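PDB 3WAJ: transmembrane oligosaccharyl transferase, which belongs to the STT3 family of oligosaccharyl transferases, integral membrane proteins of the GT-C class, and carries a zinc ion in this model. Local coordinates for residues L109-P123 against R154-F168. Residues are numbered along the deposited sequence; the frame is centred on the assembly and turned at random.
Sequences LAFIPAIGGVLAILP and RSILGFNDHHIWEAF. With ZN (zinc ion), chain B; SO4 (sulfate ion), chain C.
Gly158 N donates a nearly straight hydrogen bond (172°) to Ala110 O, 2.7 Å away, the one hydrogen bond between 109-123 and 154-168. Pro113, where the helix kinks because its N makes no bond to the turn before, sits against the type II turn of Ile156 to Phe159: CG lies 3.3 Å from Ile156 O, and CB meets Phe159 O. Leu157 CB sets off away from the helix, yet CD2 comes back over one face of the Phe111 ring in a CH-pi contact, 4.1 Å from the centroid, and also touches Ala110 CB. Asn160 holds CG anti to its backbone N (chi1 -175°), bringing the amide up to the helix, where it lies lengthwise with OD1 against Ile112 CG2 and ND2 by Leu109 CB. Farther along, Gly116 and Gly117 bare the backbone: Trp165 CH2 reaches Gly116 CA at 3.5 Å, and Ile164 CD1 rests on Gly117 CA. Phe168, with CG likewise anti to N, presents one face to Pro123 CG, 3.6 Å from the ring centroid, and the opposite face to Trp165 CZ3; its edge points at Leu119 O. The helical segments 109-118 and 163-168 run nearly the same way, at 23°, with axes 9.4 Å apart at closest approach. Beyond the packed side, Asp161 OD2 and His163 NE2 (both 2.2 Å) bind the zinc ion with three waters, Asp47 completing the protein ligands, and Glu166 OE1 accepts a bond from His163 ND1. The arrangement is that of a metal-site loop packed on helix 102-118, probably a membrane-spanning helix of the GT-C domain, with Asp161 on the loop and His163 at the start of helix 163-181.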
loop_
_atom_site.group_PDB
_atom_site.type_symbol
_atom_site.label_atom_id
_atom_site.label_comp_id
_atom_site.label_asym_id
_atom_site.label_seq_id
_atom_site.Cartn_x
_atom_site.Cartn_y
_atom_site.Cartn_z
ATOM N N LEU A 109 -11.351 10.554 -10.891
ATOM C CA LEU A 109 -10.919 10.031 -9.597
ATOM C C LEU A 109 -9.640 10.700 -9.111
ATOM O O LEU A 109 -9.478 10.907 -7.914
ATOM C CB LEU A 109 -10.723 8.516 -9.648
ATOM C CG LEU A 109 -11.965 7.751 -10.062
ATOM C CD1 LEU A 109 -11.723 6.246 -9.930
ATOM C CD2 LEU A 109 -13.181 8.194 -9.229
ATOM N N ALA A 110 -8.748 11.049 -10.037
ATOM C CA ALA A 110 -7.472 11.699 -9.687
ATOM C C ALA A 110 -7.654 12.994 -8.901
ATOM O O ALA A 110 -6.856 13.310 -8.018
ATOM C CB ALA A 110 -6.629 11.953 -10.941
ATOM N N PHE A 111 -8.695 13.751 -9.234
ATOM C CA PHE A 111 -8.932 15.040 -8.586
ATOM C C PHE A 111 -9.516 14.926 -7.191
ATOM O O PHE A 111 -9.363 15.828 -6.378
ATOM C CB PHE A 111 -9.840 15.910 -9.442
ATOM C CG PHE A 111 -9.163 16.451 -10.646
ATOM C CD1 PHE A 111 -8.316 17.540 -10.542
ATOM C CD2 PHE A 111 -9.346 15.856 -11.888
ATOM C CE1 PHE A 111 -7.671 18.037 -11.669
ATOM C CE2 PHE A 111 -8.703 16.349 -13.023
ATOM C CZ PHE A 111 -7.867 17.436 -12.913
ATOM N N ILE A 112 -10.192 13.816 -6.923
ATOM C CA ILE A 112 -10.906 13.640 -5.668
ATOM C C ILE A 112 -10.067 13.820 -4.385
ATOM O O ILE A 112 -10.516 14.494 -3.455
ATOM C CB ILE A 112 -11.702 12.315 -5.666
ATOM C CG1 ILE A 112 -12.891 12.466 -6.613
ATOM C CG2 ILE A 112 -12.170 11.925 -4.242
ATOM C CD1 ILE A 112 -13.674 11.192 -6.855
ATOM N N PRO A 113 -8.862 13.220 -4.318
ATOM C CA PRO A 113 -8.107 13.431 -3.072
ATOM C C PRO A 113 -7.562 14.850 -2.968
ATOM O O PRO A 113 -7.446 15.393 -1.862
ATOM C CB PRO A 113 -6.955 12.419 -3.179
ATOM C CG PRO A 113 -6.820 12.143 -4.666
ATOM C CD PRO A 113 -8.223 12.216 -5.196
ATOM N N ALA A 114 -7.216 15.443 -4.105
ATOM C CA ALA A 114 -6.776 16.846 -4.112
ATOM C C ALA A 114 -7.883 17.750 -3.588
ATOM O O ALA A 114 -7.643 18.614 -2.756
ATOM C CB ALA A 114 -6.348 17.279 -5.508
ATOM N N ILE A 115 -9.094 17.565 -4.099
ATOM C CA ILE A 115 -10.221 18.384 -3.671
ATOM C C ILE A 115 -10.458 18.175 -2.176
ATOM O O ILE A 115 -10.670 19.133 -1.431
ATOM C CB ILE A 115 -11.498 18.053 -4.461
ATOM C CG1 ILE A 115 -11.349 18.482 -5.919
ATOM C CG2 ILE A 115 -12.709 18.722 -3.829
ATOM C CD1 ILE A 115 -12.377 17.832 -6.848
ATOM N N GLY A 116 -10.399 16.918 -1.745
ATOM C CA GLY A 116 -10.573 16.576 -0.342
ATOM C C GLY A 116 -9.546 17.264 0.543
ATOM O O GLY A 116 -9.876 17.773 1.615
ATOM N N GLY A 117 -8.296 17.288 0.091
ATOM C CA GLY A 117 -7.243 17.955 0.835
ATOM C C GLY A 117 -7.330 19.476 0.846
ATOM O O GLY A 117 -6.878 20.131 1.790
ATOM N N VAL A 118 -7.893 20.051 -0.213
ATOM C CA VAL A 118 -8.106 21.493 -0.248
ATOM C C VAL A 118 -9.265 21.857 0.679
ATOM O O VAL A 118 -9.156 22.772 1.491
ATOM C CB VAL A 118 -8.369 22.000 -1.688
ATOM C CG1 VAL A 118 -9.080 23.347 -1.670
ATOM C CG2 VAL A 118 -7.067 22.087 -2.473
ATOM N N LEU A 119 -10.361 21.111 0.557
ATOM C CA LEU A 119 -11.556 21.314 1.370
ATOM C C LEU A 119 -11.293 21.127 2.866
ATOM O O LEU A 119 -12.148 21.465 3.682
ATOM C CB LEU A 119 -12.691 20.371 0.931
ATOM C CG LEU A 119 -13.405 20.529 -0.415
ATOM C CD1 LEU A 119 -14.571 19.548 -0.516
ATOM C CD2 LEU A 119 -13.901 21.943 -0.623
ATOM N N ALA A 120 -10.125 20.591 3.229
ATOM C CA ALA A 120 -9.796 20.339 4.642
ATOM C C ALA A 120 -9.716 21.641 5.429
ATOM O O ALA A 120 -9.726 21.631 6.667
ATOM C CB ALA A 120 -8.504 19.548 4.776
ATOM N N ILE A 121 -9.616 22.751 4.696
ATOM C CA ILE A 121 -9.702 24.085 5.278
ATOM C C ILE A 121 -10.956 24.200 6.155
ATOM O O ILE A 121 -10.872 24.608 7.317
ATOM C CB ILE A 121 -9.694 25.174 4.174
ATOM C CG1 ILE A 121 -8.277 25.707 3.947
ATOM C CG2 ILE A 121 -10.602 26.341 4.529
ATOM C CD1 ILE A 121 -7.246 24.645 3.697
ATOM N N LEU A 122 -12.105 23.802 5.609
ATOM C CA LEU A 122 -13.386 23.939 6.315
ATOM C C LEU A 122 -13.448 23.265 7.715
ATOM O O LEU A 122 -13.686 23.951 8.715
ATOM C CB LEU A 122 -14.570 23.548 5.412
ATOM C CG LEU A 122 -14.529 24.122 3.991
ATOM C CD1 LEU A 122 -15.817 23.825 3.220
ATOM C CD2 LEU A 122 -14.251 25.617 4.017
ATOM N N PRO A 123 -13.202 21.940 7.800
ATOM C CA PRO A 123 -13.278 21.327 9.135
ATOM C C PRO A 123 -12.222 21.866 10.097
ATOM O O PRO A 123 -12.499 21.931 11.298
ATOM C CB PRO A 123 -13.002 19.840 8.872
ATOM C CG PRO A 123 -13.088 19.665 7.397
ATOM C CD PRO A 123 -12.768 20.974 6.775
ATOM N N ARG A 154 -0.763 11.707 0.488
ATOM C CA ARG A 154 -2.020 10.987 0.284
ATOM C C ARG A 154 -3.212 11.893 -0.030
ATOM O O ARG A 154 -4.365 11.485 0.079
ATOM C CB ARG A 154 -2.294 10.125 1.512
ATOM C CG ARG A 154 -1.320 8.979 1.572
ATOM C CD ARG A 154 -1.389 8.205 2.818
ATOM N NE ARG A 154 -0.314 7.219 2.791
ATOM C CZ ARG A 154 -0.135 6.260 3.695
ATOM N NH1 ARG A 154 -0.965 6.146 4.726
ATOM N NH2 ARG A 154 0.880 5.415 3.558
ATOM N N SER A 155 -2.912 13.113 -0.465
ATOM C CA SER A 155 -3.912 14.160 -0.615
ATOM C C SER A 155 -3.637 14.906 -1.917
ATOM O O SER A 155 -4.232 15.938 -2.233
ATOM C CB SER A 155 -3.793 15.102 0.572
ATOM O OG SER A 155 -4.932 15.905 0.694
ATOM N N ILE A 156 -2.704 14.341 -2.661
ATOM C CA ILE A 156 -2.212 14.873 -3.920
ATOM C C ILE A 156 -3.072 14.348 -5.082
ATOM O O ILE A 156 -3.765 13.329 -4.939
ATOM C CB ILE A 156 -0.725 14.441 -4.075
ATOM C CG1 ILE A 156 0.177 15.650 -4.151
ATOM C CG2 ILE A 156 -0.495 13.502 -5.231
ATOM C CD1 ILE A 156 0.103 16.467 -2.916
ATOM N N LEU A 157 -3.046 15.054 -6.214
ATOM C CA LEU A 157 -3.661 14.588 -7.463
ATOM C C LEU A 157 -3.352 13.105 -7.692
ATOM O O LEU A 157 -2.187 12.685 -7.635
ATOM C CB LEU A 157 -3.081 15.379 -8.640
ATOM C CG LEU A 157 -3.864 15.860 -9.864
ATOM C CD1 LEU A 157 -2.973 15.710 -11.069
ATOM C CD2 LEU A 157 -5.196 15.162 -10.072
ATOM N N GLY A 158 -4.381 12.302 -7.949
ATOM C CA GLY A 158 -4.149 10.912 -8.306
ATOM C C GLY A 158 -4.062 9.919 -7.155
ATOM O O GLY A 158 -4.244 8.721 -7.383
ATOM N N PHE A 159 -3.783 10.370 -5.929
ATOM C CA PHE A 159 -3.743 9.416 -4.827
ATOM C C PHE A 159 -5.112 9.207 -4.200
ATOM O O PHE A 159 -5.336 9.511 -3.021
ATOM C CB PHE A 159 -2.709 9.757 -3.751
ATOM C CG PHE A 159 -2.197 8.536 -3.047
ATOM C CD1 PHE A 159 -1.074 7.870 -3.526
ATOM C CD2 PHE A 159 -2.892 7.992 -1.972
ATOM C CE1 PHE A 159 -0.618 6.709 -2.915
ATOM C CE2 PHE A 159 -2.445 6.822 -1.337
ATOM C CZ PHE A 159 -1.312 6.176 -1.812
ATOM N N ASN A 160 -6.020 8.659 -4.997
ATOM C CA ASN A 160 -7.408 8.533 -4.595
ATOM C C ASN A 160 -7.616 7.407 -3.587
ATOM O O ASN A 160 -8.054 6.312 -3.944
ATOM C CB ASN A 160 -8.295 8.319 -5.819
ATOM C CG ASN A 160 -9.744 8.316 -5.461
ATOM O OD1 ASN A 160 -10.179 9.095 -4.609
ATOM N ND2 ASN A 160 -10.502 7.414 -6.065
ATOM N N ASP A 161 -7.294 7.693 -2.328
ATOM C CA ASP A 161 -7.360 6.719 -1.251
ATOM C C ASP A 161 -8.162 7.377 -0.118
ATOM O O ASP A 161 -8.460 8.578 -0.183
ATOM C CB ASP A 161 -5.939 6.330 -0.804
ATOM C CG ASP A 161 -5.884 4.991 -0.097
ATOM O OD1 ASP A 161 -6.935 4.484 0.363
ATOM O OD2 ASP A 161 -4.773 4.441 0.006
ATOM N N HIS A 162 -8.521 6.605 0.903
ATOM C CA HIS A 162 -9.429 7.110 1.922
ATOM C C HIS A 162 -8.730 7.841 3.082
ATOM O O HIS A 162 -9.397 8.340 3.992
ATOM C CB HIS A 162 -10.313 5.973 2.457
ATOM C CG HIS A 162 -9.542 4.827 3.036
ATOM N ND1 HIS A 162 -9.695 3.526 2.594
ATOM C CD2 HIS A 162 -8.614 4.780 4.025
ATOM C CE1 HIS A 162 -8.892 2.730 3.287
ATOM N NE2 HIS A 162 -8.229 3.469 4.160
ATOM N N HIS A 163 -7.400 7.906 3.062
ATOM C CA HIS A 163 -6.676 8.480 4.211
ATOM C C HIS A 163 -6.941 9.985 4.371
ATOM O O HIS A 163 -7.001 10.495 5.491
ATOM C CB HIS A 163 -5.161 8.174 4.167
ATOM C CG HIS A 163 -4.839 6.732 3.967
ATOM N ND1 HIS A 163 -5.071 5.770 4.941
ATOM C CD2 HIS A 163 -4.310 6.055 2.910
ATOM C CE1 HIS A 163 -4.710 4.582 4.482
ATOM N NE2 HIS A 163 -4.233 4.740 3.256
ATOM N N ILE A 164 -7.093 10.707 3.263
ATOM C CA ILE A 164 -7.449 12.117 3.386
ATOM C C ILE A 164 -8.820 12.231 4.040
ATOM O O ILE A 164 -9.050 13.129 4.844
ATOM C CB ILE A 164 -7.386 12.902 2.037
ATOM C CG1 ILE A 164 -7.799 14.368 2.250
ATOM C CG2 ILE A 164 -8.259 12.260 0.971
ATOM C CD1 ILE A 164 -6.831 15.161 3.118
ATOM N N TRP A 165 -9.709 11.285 3.745
ATOM C CA TRP A 165 -11.075 11.364 4.253
ATOM C C TRP A 165 -11.215 10.929 5.699
ATOM O O TRP A 165 -12.142 11.359 6.394
ATOM C CB TRP A 165 -12.028 10.593 3.342
ATOM C CG TRP A 165 -12.008 11.155 1.946
ATOM C CD1 TRP A 165 -11.433 10.596 0.838
ATOM C CD2 TRP A 165 -12.569 12.401 1.523
ATOM N NE1 TRP A 165 -11.616 11.414 -0.251
ATOM C CE2 TRP A 165 -12.314 12.529 0.141
ATOM C CE3 TRP A 165 -13.272 13.418 2.176
ATOM C CZ2 TRP A 165 -12.734 13.645 -0.603
ATOM C CZ3 TRP A 165 -13.687 14.521 1.442
ATOM C CH2 TRP A 165 -13.417 14.625 0.065
ATOM N N GLU A 166 -10.314 10.064 6.149
ATOM C CA GLU A 166 -10.211 9.785 7.569
ATOM C C GLU A 166 -9.929 11.102 8.273
ATOM O O GLU A 166 -10.613 11.466 9.219
ATOM C CB GLU A 166 -9.066 8.817 7.852
ATOM C CG GLU A 166 -9.295 7.406 7.420
ATOM C CD GLU A 166 -8.080 6.554 7.675
ATOM O OE1 GLU A 166 -7.464 6.084 6.691
ATOM O OE2 GLU A 166 -7.718 6.374 8.859
ATOM N N ALA A 167 -8.916 11.824 7.801
ATOM C CA ALA A 167 -8.563 13.095 8.430
ATOM C C ALA A 167 -9.715 14.098 8.347
ATOM O O ALA A 167 -10.100 14.707 9.346
ATOM C CB ALA A 167 -7.297 13.674 7.830
ATOM N N PHE A 168 -10.285 14.242 7.158
ATOM C CA PHE A 168 -11.340 15.219 6.928
ATOM C C PHE A 168 -12.557 14.948 7.821
ATOM O O PHE A 168 -13.047 15.851 8.487
ATOM C CB PHE A 168 -11.733 15.226 5.443
ATOM C CG PHE A 168 -12.720 16.306 5.067
ATOM C CD1 PHE A 168 -12.297 17.437 4.392
ATOM C CD2 PHE A 168 -14.074 16.172 5.364
ATOM C CE1 PHE A 168 -13.194 18.421 4.028
ATOM C CE2 PHE A 168 -14.978 17.157 5.014
ATOM C CZ PHE A 168 -14.538 18.285 4.341
HETATM ZN ZN ZN B . -3.950 3.281 1.688
HETATM S S SO4 C . -6.188 0.682 5.345
HETATM O O1 SO4 C . -6.393 0.385 3.921
HETATM O O2 SO4 C . -6.574 -0.502 6.117
HETATM O O3 SO4 C . -4.774 0.994 5.558
HETATM O O4 SO4 C . -6.991 1.824 5.798
HETATM O O HOH W 1 -6.079 2.486 1.635
HETATM O O HOH W 2 -3.039 1.699 3.415
HETATM O O HOH W 3 -2.143 2.722 0.627
#